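Local coordinates for virulence-associated protein I (Coxiella burnetii, PDB 3TRB), which probably binds DNA through a helix-turn-helix domain, as the antitoxin (HigA-type) half of a toxin-antitoxin addiction module, at residues E16-E21 with E71-L76; M28-L33 with N42-I47; A34-I39 with A63-T68; R52-D57 with N75-Y80. All coordinates share one frame; numbering follows the deposited sequence. Where two conformers were deposited one is given.

Contact 1 of 4, residues E16-E21 with E71-L76; sequences EILAEE and EFWLNL
Ile17 lies across from Leu76 with their CA atoms 8.7 Å apart, and one residue further along the helix 14-24 Leu18 lies opposite Trp73, CA to CA 9.3 Å, a spacing that leaves the backbones apart and lets side chains alone make the contact. Ile17 and Leu76 reach for each other tip to tip. The CD1 methyl of Ile17 meets both branches of the leucine fork, at 3.5 Å from CD2 and 3.6 Å from CD1 of Leu76, the former tighter than usual van der Waals contact. Leu18 instead crosses Trp73 at about a right angle, its CD1 methyl 4.0 Å from CH2 at the far end of the indole and oblique to the ring. The Leu18 side chain also packs on Leu62 and Phe66 of helix 56-66. Within helix 70-96, CE2 of Phe72 sits 3.6 Å above the indole plane, over its centre. Trp73 NE1 makes a weak hydrogen bond to Thr68 OG1, ahead of the helix. No hydrogen bond spans the two segments; the first helix and the long last helix are joined by apolar side chains, as in the hydrophobic core of an all-helical HTH_XRE-type domain.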
loop_
_atom_site.group_PDB
_atom_site.type_symbol
_atom_site.label_atom_id
_atom_site.label_comp_id
_atom_site.label_asym_id
_atom_site.label_seq_id
_atom_site.Cartn_x
_atom_site.Cartn_y
_atom_site.Cartn_z
ATOM N N GLU A 16 25.142 5.520 -15.050
ATOM C CA GLU A 16 25.512 4.764 -16.239
ATOM C C GLU A 16 24.556 5.079 -17.379
ATOM O O GLU A 16 24.974 5.344 -18.505
ATOM C CB GLU A 16 25.467 3.264 -15.949
ATOM C CG GLU A 16 26.797 2.554 -16.085
ATOM C CD GLU A 16 26.637 1.049 -16.131
ATOM O OE1 GLU A 16 25.930 0.555 -17.036
ATOM O OE2 GLU A 16 27.208 0.360 -15.261
ATOM N N ILE A 17 23.265 5.036 -17.073
ATOM C CA ILE A 17 22.225 5.293 -18.056
ATOM C C ILE A 17 22.215 6.761 -18.470
ATOM O O ILE A 17 22.003 7.085 -19.640
ATOM C CB ILE A 17 20.845 4.891 -17.508
ATOM C CG1 ILE A 17 20.858 3.416 -17.095
ATOM C CG2 ILE A 17 19.760 5.160 -18.538
ATOM C CD1 ILE A 17 19.570 2.939 -16.469
ATOM N N LEU A 18 22.453 7.645 -17.508
ATOM C CA LEU A 18 22.536 9.072 -17.788
ATOM C C LEU A 18 23.678 9.358 -18.757
ATOM O O LEU A 18 23.525 10.142 -19.697
ATOM C CB LEU A 18 22.729 9.862 -16.492
ATOM C CG LEU A 18 22.826 11.384 -16.615
ATOM C CD1 LEU A 18 21.615 11.941 -17.346
ATOM C CD2 LEU A 18 22.971 12.024 -15.241
ATOM N N ALA A 19 24.818 8.713 -18.528
ATOM C CA ALA A 19 25.987 8.884 -19.383
ATOM C C ALA A 19 25.678 8.491 -20.824
ATOM O O ALA A 19 26.021 9.212 -21.759
ATOM C CB ALA A 19 27.157 8.069 -18.848
ATOM N N GLU A 20 25.020 7.348 -20.993
ATOM C CA GLU A 20 24.638 6.868 -22.317
ATOM C C GLU A 20 23.746 7.879 -23.030
ATOM O O GLU A 20 23.907 8.131 -24.224
ATOM C CB GLU A 20 23.923 5.520 -22.205
ATOM C CG GLU A 20 24.825 4.360 -21.815
ATOM C CD GLU A 20 25.577 3.781 -22.998
ATOM O OE1 GLU A 20 25.010 3.757 -24.111
ATOM O OE2 GLU A 20 26.734 3.349 -22.814
ATOM N N GLU A 21 22.805 8.456 -22.290
ATOM C CA GLU A 21 21.891 9.447 -22.851
ATOM C C GLU A 21 22.626 10.706 -23.292
ATOM O O GLU A 21 22.380 11.232 -24.379
ATOM C CB GLU A 21 20.794 9.797 -21.845
ATOM C CG GLU A 21 19.737 8.720 -21.687
ATOM C CD GLU A 21 18.987 8.455 -22.977
ATOM O OE1 GLU A 21 18.801 9.406 -23.766
ATOM O OE2 GLU A 21 18.589 7.293 -23.203
ATOM N N GLU A 71 9.460 9.797 -12.051
ATOM C CA GLU A 71 9.348 8.415 -11.600
ATOM C C GLU A 71 10.354 7.512 -12.305
ATOM O O GLU A 71 10.915 6.601 -11.696
ATOM C CB GLU A 71 7.927 7.886 -11.816
ATOM C CG GLU A 71 6.879 8.462 -10.872
ATOM C CD GLU A 71 6.335 9.803 -11.328
ATOM O OE1 GLU A 71 6.765 10.298 -12.392
ATOM O OE2 GLU A 71 5.468 10.358 -10.621
ATOM N N PHE A 72 10.574 7.766 -13.590
ATOM C CA PHE A 72 11.525 6.983 -14.372
ATOM C C PHE A 72 12.907 6.973 -13.731
ATOM O O PHE A 72 13.530 5.919 -13.603
ATOM C CB PHE A 72 11.619 7.525 -15.801
ATOM C CG PHE A 72 12.791 6.996 -16.577
ATOM C CD1 PHE A 72 12.706 5.790 -17.255
ATOM C CD2 PHE A 72 13.976 7.709 -16.636
ATOM C CE1 PHE A 72 13.783 5.306 -17.973
ATOM C CE2 PHE A 72 15.055 7.230 -17.352
ATOM C CZ PHE A 72 14.958 6.027 -18.020
ATOM N N TRP A 73 13.379 8.149 -13.328
ATOM C CA TRP A 73 14.724 8.288 -12.779
ATOM C C TRP A 73 14.847 7.722 -11.367
ATOM O O TRP A 73 15.868 7.131 -11.017
ATOM C CB TRP A 73 15.175 9.751 -12.819
ATOM C CG TRP A 73 15.350 10.260 -14.216
ATOM C CD1 TRP A 73 14.504 11.076 -14.906
ATOM C CD2 TRP A 73 16.436 9.965 -15.104
ATOM N NE1 TRP A 73 15.001 11.316 -16.168
ATOM C CE2 TRP A 73 16.186 10.644 -16.313
ATOM C CE3 TRP A 73 17.598 9.195 -14.992
ATOM C CZ2 TRP A 73 17.052 10.578 -17.399
ATOM C CZ3 TRP A 73 18.459 9.131 -16.072
ATOM C CH2 TRP A 73 18.181 9.819 -17.261
ATOM N N LEU A 74 13.806 7.897 -10.562
ATOM C CA LEU A 74 13.817 7.369 -9.204
ATOM C C LEU A 74 13.728 5.848 -9.206
ATOM O O LEU A 74 14.320 5.184 -8.357
ATOM C CB LEU A 74 12.683 7.974 -8.372
ATOM C CG LEU A 74 12.812 9.464 -8.056
ATOM C CD1 LEU A 74 11.685 9.922 -7.143
ATOM C CD2 LEU A 74 14.163 9.754 -7.423
ATOM N N ASN A 75 12.988 5.300 -10.165
ATOM C CA ASN A 75 12.880 3.850 -10.305
ATOM C C ASN A 75 14.197 3.215 -10.741
ATOM O O ASN A 75 14.484 2.067 -10.399
ATOM C CB ASN A 75 11.757 3.475 -11.271
ATOM C CG ASN A 75 10.410 3.354 -10.578
ATOM O OD1 ASN A 75 10.297 3.580 -9.371
ATOM N ND2 ASN A 75 9.383 2.999 -11.338
ATOM N N LEU A 76 14.995 3.962 -11.500
ATOM C CA LEU A 76 16.336 3.511 -11.850
ATOM C C LEU A 76 17.187 3.417 -10.591
ATOM O O LEU A 76 17.931 2.457 -10.404
ATOM C CB LEU A 76 16.984 4.458 -12.864
ATOM C CG LEU A 76 16.446 4.402 -14.294
ATOM C CD1 LEU A 76 17.230 5.346 -15.190
ATOM C CD2 LEU A 76 16.505 2.980 -14.831
#

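Contact 2 of 4, residues M28-L33 with N42-I47; sequences MSANQL and NRVTAI
Ala30 and Val44 stand at the closest approach of the backbones, CA to CA 6.0 Å, where helices 30-37 and 41-48 pack as the probable helix-turn-helix pair of this XRE-like domain. The CB of Ala30 points at the partner helix and lies 3.8 Å from Val44 CG1; a methyl this small permits the close approach. The same CG1 lies 3.8 Å from the carbonyl O of Ala30 and, from another direction, 3.9 Å from Leu33 CD2, the leucine crossing the valine obliquely. A chi1 of 170° turns CG1 of Val44 away from its own backbone N and puts this one branch between Ala30 and Leu33, while its other methyl packs on Ile39 of the turn. Ala30 CB also brushes the hydroxyl of Thr45, whose OG1 makes a weak hydrogen bond back to Thr41 O, one turn earlier. Leu33 extends the apolar seam inward to Leu18 and Leu22 of helix 14-24 and to Phe65. The start of helix 30-37 is closed by a capping box: Gln32 N donates to Ser29 OG at 3.1 Å, and Ser29 N returns a nearly straight bond of 2.8 Å to Gln32 OE1, with the donor tilted 29° from the carbonyl plane.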
loop_
_atom_site.group_PDB
_atom_site.type_symbol
_atom_site.label_atom_id
_atom_site.label_comp_id
_atom_site.label_asym_id
_atom_site.label_seq_id
_atom_site.Cartn_x
_atom_site.Cartn_y
_atom_site.Cartn_z
HETATM N N MSE A 28 27.082 15.344 -24.994
HETATM C CA MSE A 28 26.918 16.406 -24.010
HETATM C C MSE A 28 27.796 16.168 -22.785
HETATM O O MSE A 28 27.838 15.062 -22.246
HETATM C CB MSE A 28 25.450 16.533 -23.599
HETATM C CG MSE A 28 25.201 17.570 -22.521
HETATM SE SE MSE A 28 23.304 17.845 -22.163
HETATM C CE MSE A 28 22.776 18.631 -23.869
ATOM N N SER A 29 28.494 17.213 -22.350
ATOM C CA SER A 29 29.408 17.111 -21.216
ATOM C C SER A 29 28.677 17.244 -19.884
ATOM O O SER A 29 27.496 17.587 -19.844
ATOM C CB SER A 29 30.497 18.181 -21.311
ATOM O OG SER A 29 29.958 19.476 -21.108
ATOM N N ALA A 30 29.392 16.974 -18.799
ATOM C CA ALA A 30 28.835 17.121 -17.460
ATOM C C ALA A 30 28.512 18.583 -17.180
ATOM O O ALA A 30 27.477 18.898 -16.590
ATOM C CB ALA A 30 29.801 16.579 -16.418
ATOM N N ASN A 31 29.402 19.474 -17.605
ATOM C CA ASN A 31 29.187 20.909 -17.448
ATOM C C ASN A 31 27.946 21.395 -18.189
ATOM O O ASN A 31 27.159 22.172 -17.653
ATOM C CB ASN A 31 30.418 21.697 -17.907
ATOM C CG ASN A 31 31.430 21.897 -16.798
ATOM O OD1 ASN A 31 31.263 22.764 -15.941
ATOM N ND2 ASN A 31 32.493 21.101 -16.813
ATOM N N GLN A 32 27.780 20.932 -19.424
ATOM C CA GLN A 32 26.621 21.301 -20.231
ATOM C C GLN A 32 25.320 20.902 -19.543
ATOM O O GLN A 32 24.392 21.704 -19.439
ATOM C CB GLN A 32 26.699 20.657 -21.617
ATOM C CG GLN A 32 27.756 21.260 -22.527
ATOM C CD GLN A 32 27.816 20.572 -23.878
ATOM O OE1 GLN A 32 28.392 19.493 -24.012
ATOM N NE2 GLN A 32 27.220 21.195 -24.887
ATOM N N LEU A 33 25.257 19.660 -19.075
ATOM C CA LEU A 33 24.072 19.166 -18.384
ATOM C C LEU A 33 23.815 19.955 -17.106
ATOM O O LEU A 33 22.681 20.339 -16.821
ATOM C CB LEU A 33 24.215 17.678 -18.057
ATOM C CG LEU A 33 23.034 17.058 -17.309
ATOM C CD1 LEU A 33 21.743 17.228 -18.103
ATOM C CD2 LEU A 33 23.292 15.591 -17.004
ATOM N N ASN A 42 29.678 19.400 -10.015
ATOM C CA ASN A 42 30.070 18.351 -9.079
ATOM C C ASN A 42 28.975 17.309 -8.871
ATOM O O ASN A 42 29.256 16.114 -8.777
ATOM C CB ASN A 42 30.469 18.960 -7.735
ATOM C CG ASN A 42 31.786 19.705 -7.802
ATOM O OD1 ASN A 42 32.752 19.229 -8.400
ATOM N ND2 ASN A 42 31.832 20.880 -7.187
ATOM N N ARG A 43 27.730 17.767 -8.794
ATOM C CA ARG A 43 26.598 16.872 -8.581
ATOM C C ARG A 43 26.392 15.943 -9.773
ATOM O O ARG A 43 26.156 14.746 -9.606
ATOM C CB ARG A 43 25.324 17.673 -8.311
ATOM C CG ARG A 43 24.127 16.825 -7.915
ATOM C CD ARG A 43 22.943 17.704 -7.555
ATOM N NE ARG A 43 23.288 18.669 -6.516
ATOM C CZ ARG A 43 22.537 19.714 -6.180
ATOM N NH1 ARG A 43 21.390 19.940 -6.804
ATOM N NH2 ARG A 43 22.938 20.536 -5.220
ATOM N N VAL A 44 26.482 16.500 -10.976
ATOM C CA VAL A 44 26.362 15.706 -12.193
ATOM C C VAL A 44 27.497 14.690 -12.294
ATOM O O VAL A 44 27.266 13.512 -12.558
ATOM C CB VAL A 44 26.368 16.597 -13.450
ATOM C CG1 VAL A 44 26.490 15.744 -14.702
ATOM C CG2 VAL A 44 25.113 17.456 -13.499
ATOM N N THR A 45 28.723 15.157 -12.082
ATOM C CA THR A 45 29.895 14.290 -12.133
ATOM C C THR A 45 29.800 13.143 -11.130
ATOM O O THR A 45 30.128 12.000 -11.448
ATOM C CB THR A 45 31.186 15.085 -11.878
ATOM O OG1 THR A 45 31.443 15.947 -12.993
ATOM C CG2 THR A 45 32.365 14.143 -11.693
ATOM N N ALA A 46 29.350 13.458 -9.919
ATOM C CA ALA A 46 29.208 12.453 -8.874
ATOM C C ALA A 46 28.203 11.376 -9.271
ATOM O O ALA A 46 28.432 10.189 -9.044
ATOM C CB ALA A 46 28.803 13.107 -7.562
ATOM N N ILE A 47 27.092 11.796 -9.869
ATOM C CA ILE A 47 26.073 10.861 -10.329
ATOM C C ILE A 47 26.609 9.997 -11.465
ATOM O O ILE A 47 26.396 8.785 -11.489
ATOM C CB ILE A 47 24.803 11.597 -10.798
ATOM C CG1 ILE A 47 24.134 12.304 -9.617
ATOM C CG2 ILE A 47 23.839 10.627 -11.465
ATOM C CD1 ILE A 47 22.963 13.178 -10.013
#

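Contact 3 of 4, residues A34-I39 with A63-T68; sequences AKHLAI and AKFFGT
The imidazole of His36 has the CE1 corner of Phe65 over one face, 3.3 Å above the plane and displaced toward the imidazole rim. The two rings form an offset stack, centroids 4.8 Å apart and planes inclined at 29°. At the edge of Phe65, in its plane, lies CD2 of Phe66, and Phe65 CD2 in turn stands over the centre of the Phe66 ring. Phe65 extends from its helix with N and CG trans about the first bond (chi1 177°), which carries CE1 across to His36, where it is 3.4 Å from both CB and CG. Nearer the root of the same side chain, Leu37 crosses at about a right angle and sets CD2 3.5 Å from Phe65 CB. His36 ND1 is hydrogen-bonded to Thr98 OG1 of the second subunit, probably limiting rotation of the imidazole, and Val97 of that subunit packs on Phe65. Met28 of the same chain, a selenomethionine, touches both side chains. Helix 30-37 ends at Leu37, and Ala38, with positive phi, is the C-prime residue of a Schellman motif in which Ile39 N reaches Ala34 O at 3.0 Å. The stack thus joins the ends of two helices of the helix-turn-helix domain beside the subunit interface.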
loop_
_atom_site.group_PDB
_atom_site.type_symbol
_atom_site.label_atom_id
_atom_site.label_comp_id
_atom_site.label_asym_id
_atom_site.label_seq_id
_atom_site.Cartn_x
_atom_site.Cartn_y
_atom_site.Cartn_z
ATOM N N ALA A 34 24.876 20.192 -16.340
ATOM C CA ALA A 34 24.772 20.926 -15.085
ATOM C C ALA A 34 24.156 22.305 -15.299
ATOM O O ALA A 34 23.313 22.744 -14.517
ATOM C CB ALA A 34 26.138 21.046 -14.426
ATOM N N LYS A 35 24.579 22.986 -16.361
ATOM C CA LYS A 35 24.012 24.287 -16.703
ATOM C C LYS A 35 22.540 24.164 -17.083
ATOM O O LYS A 35 21.713 24.973 -16.662
ATOM C CB LYS A 35 24.795 24.946 -17.841
ATOM C CG LYS A 35 26.080 25.630 -17.405
ATOM C CD LYS A 35 26.665 26.461 -18.537
ATOM C CE LYS A 35 27.849 27.292 -18.069
ATOM N NZ LYS A 35 28.373 28.170 -19.153
ATOM N N HIS A 36 22.221 23.152 -17.883
ATOM C CA HIS A 36 20.845 22.906 -18.298
ATOM C C HIS A 36 19.938 22.637 -17.100
ATOM O O HIS A 36 18.794 23.092 -17.063
ATOM C CB HIS A 36 20.774 21.730 -19.274
ATOM C CG HIS A 36 21.240 22.060 -20.661
ATOM N ND1 HIS A 36 20.690 23.078 -21.407
ATOM C CD2 HIS A 36 22.190 21.492 -21.440
ATOM C CE1 HIS A 36 21.289 23.132 -22.584
ATOM N NE2 HIS A 36 22.202 22.180 -22.630
ATOM N N LEU A 37 20.456 21.896 -16.125
ATOM C CA LEU A 37 19.670 21.509 -14.958
ATOM C C LEU A 37 19.759 22.541 -13.842
ATOM O O LEU A 37 18.980 22.505 -12.890
ATOM C CB LEU A 37 20.131 20.147 -14.430
ATOM C CG LEU A 37 20.053 18.972 -15.409
ATOM C CD1 LEU A 37 20.486 17.683 -14.730
ATOM C CD2 LEU A 37 18.646 18.841 -15.963
ATOM N N ALA A 38 20.712 23.460 -13.966
ATOM C CA ALA A 38 20.946 24.476 -12.943
ATOM C C ALA A 38 21.404 23.854 -11.625
ATOM O O ALA A 38 20.898 24.195 -10.557
ATOM C CB ALA A 38 19.701 25.329 -12.733
ATOM N N ILE A 39 22.362 22.938 -11.712
ATOM C CA ILE A 39 22.945 22.312 -10.530
ATOM C C ILE A 39 24.464 22.302 -10.657
ATOM O O ILE A 39 24.995 22.412 -11.763
ATOM C CB ILE A 39 22.436 20.868 -10.338
ATOM C CG1 ILE A 39 22.777 20.011 -11.559
ATOM C CG2 ILE A 39 20.937 20.857 -10.074
ATOM C CD1 ILE A 39 22.288 18.580 -11.457
ATOM N N ALA A 63 13.699 15.090 -15.448
ATOM C CA ALA A 63 12.419 14.875 -16.114
ATOM C C ALA A 63 12.058 16.051 -17.016
ATOM O O ALA A 63 11.619 15.863 -18.150
ATOM C CB ALA A 63 11.323 14.638 -15.085
ATOM N N LYS A 64 12.252 17.263 -16.505
ATOM C CA LYS A 64 11.941 18.478 -17.251
ATOM C C LYS A 64 12.871 18.646 -18.448
ATOM O O LYS A 64 12.444 19.065 -19.522
ATOM C CB LYS A 64 12.038 19.703 -16.336
ATOM C CG LYS A 64 11.796 21.038 -17.032
ATOM C CD LYS A 64 10.331 21.233 -17.382
ATOM C CE LYS A 64 10.090 22.595 -18.020
ATOM N NZ LYS A 64 10.436 23.714 -17.099
ATOM N N PHE A 65 14.144 18.314 -18.261
ATOM C CA PHE A 65 15.132 18.474 -19.322
ATOM C C PHE A 65 14.992 17.421 -20.417
ATOM O O PHE A 65 14.968 17.751 -21.602
ATOM C CB PHE A 65 16.549 18.446 -18.749
ATOM C CG PHE A 65 17.629 18.533 -19.792
ATOM C CD1 PHE A 65 17.875 19.723 -20.455
ATOM C CD2 PHE A 65 18.407 17.427 -20.101
ATOM C CE1 PHE A 65 18.871 19.809 -21.411
ATOM C CE2 PHE A 65 19.404 17.507 -21.055
ATOM C CZ PHE A 65 19.635 18.700 -21.711
ATOM N N PHE A 66 14.906 16.154 -20.017
ATOM C CA PHE A 66 14.845 15.050 -20.971
ATOM C C PHE A 66 13.426 14.759 -21.458
ATOM O O PHE A 66 13.231 13.983 -22.393
ATOM C CB PHE A 66 15.471 13.779 -20.381
ATOM C CG PHE A 66 16.969 13.834 -20.282
ATOM C CD1 PHE A 66 17.754 13.748 -21.418
ATOM C CD2 PHE A 66 17.593 13.968 -19.054
ATOM C CE1 PHE A 66 19.132 13.800 -21.333
ATOM C CE2 PHE A 66 18.972 14.020 -18.962
ATOM C CZ PHE A 66 19.741 13.936 -20.104
ATOM N N GLY A 67 12.440 15.384 -20.825
ATOM C CA GLY A 67 11.055 15.187 -21.210
ATOM C C GLY A 67 10.510 13.843 -20.766
ATOM O O GLY A 67 9.641 13.266 -21.418
ATOM N N THR A 68 11.029 13.344 -19.649
ATOM C CA THR A 68 10.563 12.084 -19.084
ATOM C C THR A 68 9.712 12.351 -17.850
ATOM O O THR A 68 9.313 13.486 -17.594
ATOM C CB THR A 68 11.742 11.184 -18.672
ATOM O OG1 THR A 68 12.358 11.711 -17.489
ATOM C CG2 THR A 68 12.772 11.106 -19.787
#

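Contact 4 of 4, residues R52-D57 with N75-Y80; sequences RSITAD and NLQDAY
Ile54 N donates a hydrogen bond of 2.9 Å to the side-chain oxygen OE1 of Gln77, nearly straight at the hydrogen (167°). At the acceptor the donor stands above the amide plane, 51° out of it, and not on a lone pair. The other end of the same amide is held as well: Gln77 NE2 is hydrogen-bonded to Asp81 OD1, one turn further along helix 70-96, and donates to a water at 3.2 Å. That water also meets Ser53 OG at 2.7 Å, so a bridge replaces the direct pairing of OG and NE2, which are close but badly angled for a hydrogen bond. Together these partners should fix the rotation of the buried amide and satisfy both its polar atoms. The Gln77 chain runs extended through its first torsion and then bends at chi2 (66°), which turns CD against Ser53, 3.6 Å from its CB. OE1 also lies 3.4 Å from Ser53 CA. Ile54 passes alongside the amide oxygen, and its side chain packs on Leu62 and Ala59 of helix 56-66 and on Trp73, while Pro14 of the first helix touches both Ile54 and Gln77. Thr55 follows at the N-cap position of helix 56-66. In this part of the helix-turn-helix domain a buried glutamine side chain of helix 70-96 thus hydrogen-bonds to the backbone of the extended loop leading into helix 56-66.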
loop_
_atom_site.group_PDB
_atom_site.type_symbol
_atom_site.label_atom_id
_atom_site.label_comp_id
_atom_site.label_asym_id
_atom_site.label_seq_id
_atom_site.Cartn_x
_atom_site.Cartn_y
_atom_site.Cartn_z
ATOM N N ARG A 52 27.074 9.278 -6.178
ATOM C CA ARG A 52 25.916 9.880 -5.532
ATOM C C ARG A 52 24.622 9.393 -6.169
ATOM O O ARG A 52 24.603 8.970 -7.324
ATOM C CB ARG A 52 25.996 11.409 -5.563
ATOM C CG ARG A 52 27.087 12.000 -4.673
ATOM C CD ARG A 52 26.909 11.603 -3.213
ATOM N NE ARG A 52 27.885 12.257 -2.343
ATOM C CZ ARG A 52 29.077 11.753 -2.036
ATOM N NH1 ARG A 52 29.455 10.581 -2.523
ATOM N NH2 ARG A 52 29.895 12.424 -1.237
ATOM N N SER A 53 23.543 9.453 -5.399
ATOM C CA SER A 53 22.245 8.961 -5.846
ATOM C C SER A 53 21.426 10.050 -6.529
ATOM O O SER A 53 21.737 11.235 -6.419
ATOM C CB SER A 53 21.451 8.395 -4.665
ATOM O OG SER A 53 22.149 7.332 -4.038
ATOM N N ILE A 54 20.381 9.638 -7.240
ATOM C CA ILE A 54 19.430 10.585 -7.807
ATOM C C ILE A 54 18.351 10.898 -6.780
ATOM O O ILE A 54 17.543 10.035 -6.433
ATOM C CB ILE A 54 18.763 10.042 -9.081
ATOM C CG1 ILE A 54 19.796 9.870 -10.198
ATOM C CG2 ILE A 54 17.649 10.973 -9.536
ATOM C CD1 ILE A 54 19.185 9.538 -11.541
ATOM N N THR A 55 18.347 12.132 -6.290
ATOM C CA THR A 55 17.325 12.566 -5.349
ATOM C C THR A 55 16.065 12.972 -6.102
ATOM O O THR A 55 16.065 13.048 -7.330
ATOM C CB THR A 55 17.812 13.756 -4.505
ATOM O OG1 THR A 55 18.054 14.881 -5.360
ATOM C CG2 THR A 55 19.093 13.396 -3.770
ATOM N N ALA A 56 14.992 13.229 -5.362
ATOM C CA ALA A 56 13.736 13.652 -5.971
ATOM C C ALA A 56 13.902 14.970 -6.720
ATOM O O ALA A 56 13.313 15.169 -7.782
ATOM C CB ALA A 56 12.646 13.771 -4.917
ATOM N N ASP A 57 14.708 15.868 -6.162
ATOM C CA ASP A 57 14.967 17.155 -6.796
ATOM C C ASP A 57 15.663 16.976 -8.142
ATOM O O ASP A 57 15.298 17.611 -9.131
ATOM C CB ASP A 57 15.808 18.046 -5.883
ATOM C CG ASP A 57 16.107 19.393 -6.504
ATOM O OD1 ASP A 57 15.291 20.322 -6.333
ATOM O OD2 ASP A 57 17.156 19.519 -7.168
ATOM N N ASN A 75 12.988 5.300 -10.165
ATOM C CA ASN A 75 12.880 3.850 -10.305
ATOM C C ASN A 75 14.197 3.215 -10.741
ATOM O O ASN A 75 14.484 2.067 -10.399
ATOM C CB ASN A 75 11.757 3.475 -11.271
ATOM C CG ASN A 75 10.410 3.354 -10.578
ATOM O OD1 ASN A 75 10.297 3.580 -9.371
ATOM N ND2 ASN A 75 9.383 2.999 -11.338
ATOM N N LEU A 76 14.995 3.962 -11.500
ATOM C CA LEU A 76 16.336 3.511 -11.850
ATOM C C LEU A 76 17.187 3.417 -10.591
ATOM O O LEU A 76 17.931 2.457 -10.404
ATOM C CB LEU A 76 16.984 4.458 -12.864
ATOM C CG LEU A 76 16.446 4.402 -14.294
ATOM C CD1 LEU A 76 17.230 5.346 -15.190
ATOM C CD2 LEU A 76 16.505 2.980 -14.831
ATOM N N GLN A 77 17.064 4.415 -9.723
ATOM C CA GLN A 77 17.802 4.421 -8.468
ATOM C C GLN A 77 17.329 3.289 -7.561
ATOM O O GLN A 77 18.138 2.621 -6.916
ATOM C CB GLN A 77 17.643 5.766 -7.760
ATOM C CG GLN A 77 18.538 5.932 -6.549
ATOM C CD GLN A 77 20.007 5.977 -6.918
ATOM O OE1 GLN A 77 20.426 6.783 -7.750
ATOM N NE2 GLN A 77 20.799 5.107 -6.305
ATOM N N ASP A 78 16.018 3.076 -7.517
ATOM C CA ASP A 78 15.446 1.998 -6.716
ATOM C C ASP A 78 15.993 0.646 -7.149
ATOM O O ASP A 78 16.421 -0.155 -6.317
ATOM C CB ASP A 78 13.923 1.980 -6.831
ATOM C CG ASP A 78 13.274 3.188 -6.196
ATOM O OD1 ASP A 78 13.932 3.870 -5.381
ATOM O OD2 ASP A 78 12.097 3.448 -6.509
ATOM N N ALA A 79 15.966 0.396 -8.456
ATOM C CA ALA A 79 16.452 -0.861 -9.009
ATOM C C ALA A 79 17.890 -1.106 -8.577
ATOM O O ALA A 79 18.249 -2.213 -8.174
ATOM C CB ALA A 79 16.345 -0.847 -10.528
ATOM N N TYR A 80 18.708 -0.062 -8.657
ATOM C CA TYR A 80 20.105 -0.152 -8.258
ATOM C C TYR A 80 20.242 -0.395 -6.759
ATOM O O TYR A 80 21.018 -1.249 -6.330
ATOM C CB TYR A 80 20.857 1.118 -8.659
ATOM C CG TYR A 80 22.266 1.200 -8.118
ATOM C CD1 TYR A 80 23.325 0.599 -8.787
ATOM C CD2 TYR A 80 22.539 1.885 -6.943
ATOM C CE1 TYR A 80 24.615 0.675 -8.296
ATOM C CE2 TYR A 80 23.826 1.967 -6.445
ATOM C CZ TYR A 80 24.860 1.360 -7.124
ATOM O OH TYR A 80 26.139 1.442 -6.627
HETATM O O HOH W 1 23.836 5.860 -5.558
#

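The four contacts link all five helices, helix 70-96 through its first turns. Along the chain contacts 2 and 3 both fall between the two segments of contact 1; they interlock, share helix 30-37 and have centres about 11 Å apart. Contact 2 closes before contact 4 opens, while contacts 3 and 4 interlock. Contacts 1 and 4, centres about 8 Å apart, share Asn75 and Leu76. Contact 2, at the probable DNA-binding helices, and contact 4 have centres about 16 Å apart, yet Ala46 packs on Arg52. Leu18 packs on Leu33, Ile47 and Phe66, so the apolar side chains of contacts 1, 2 and 3 are continuous. All four contacts come within reach of the second subunit, contact 2 through Met28 alone.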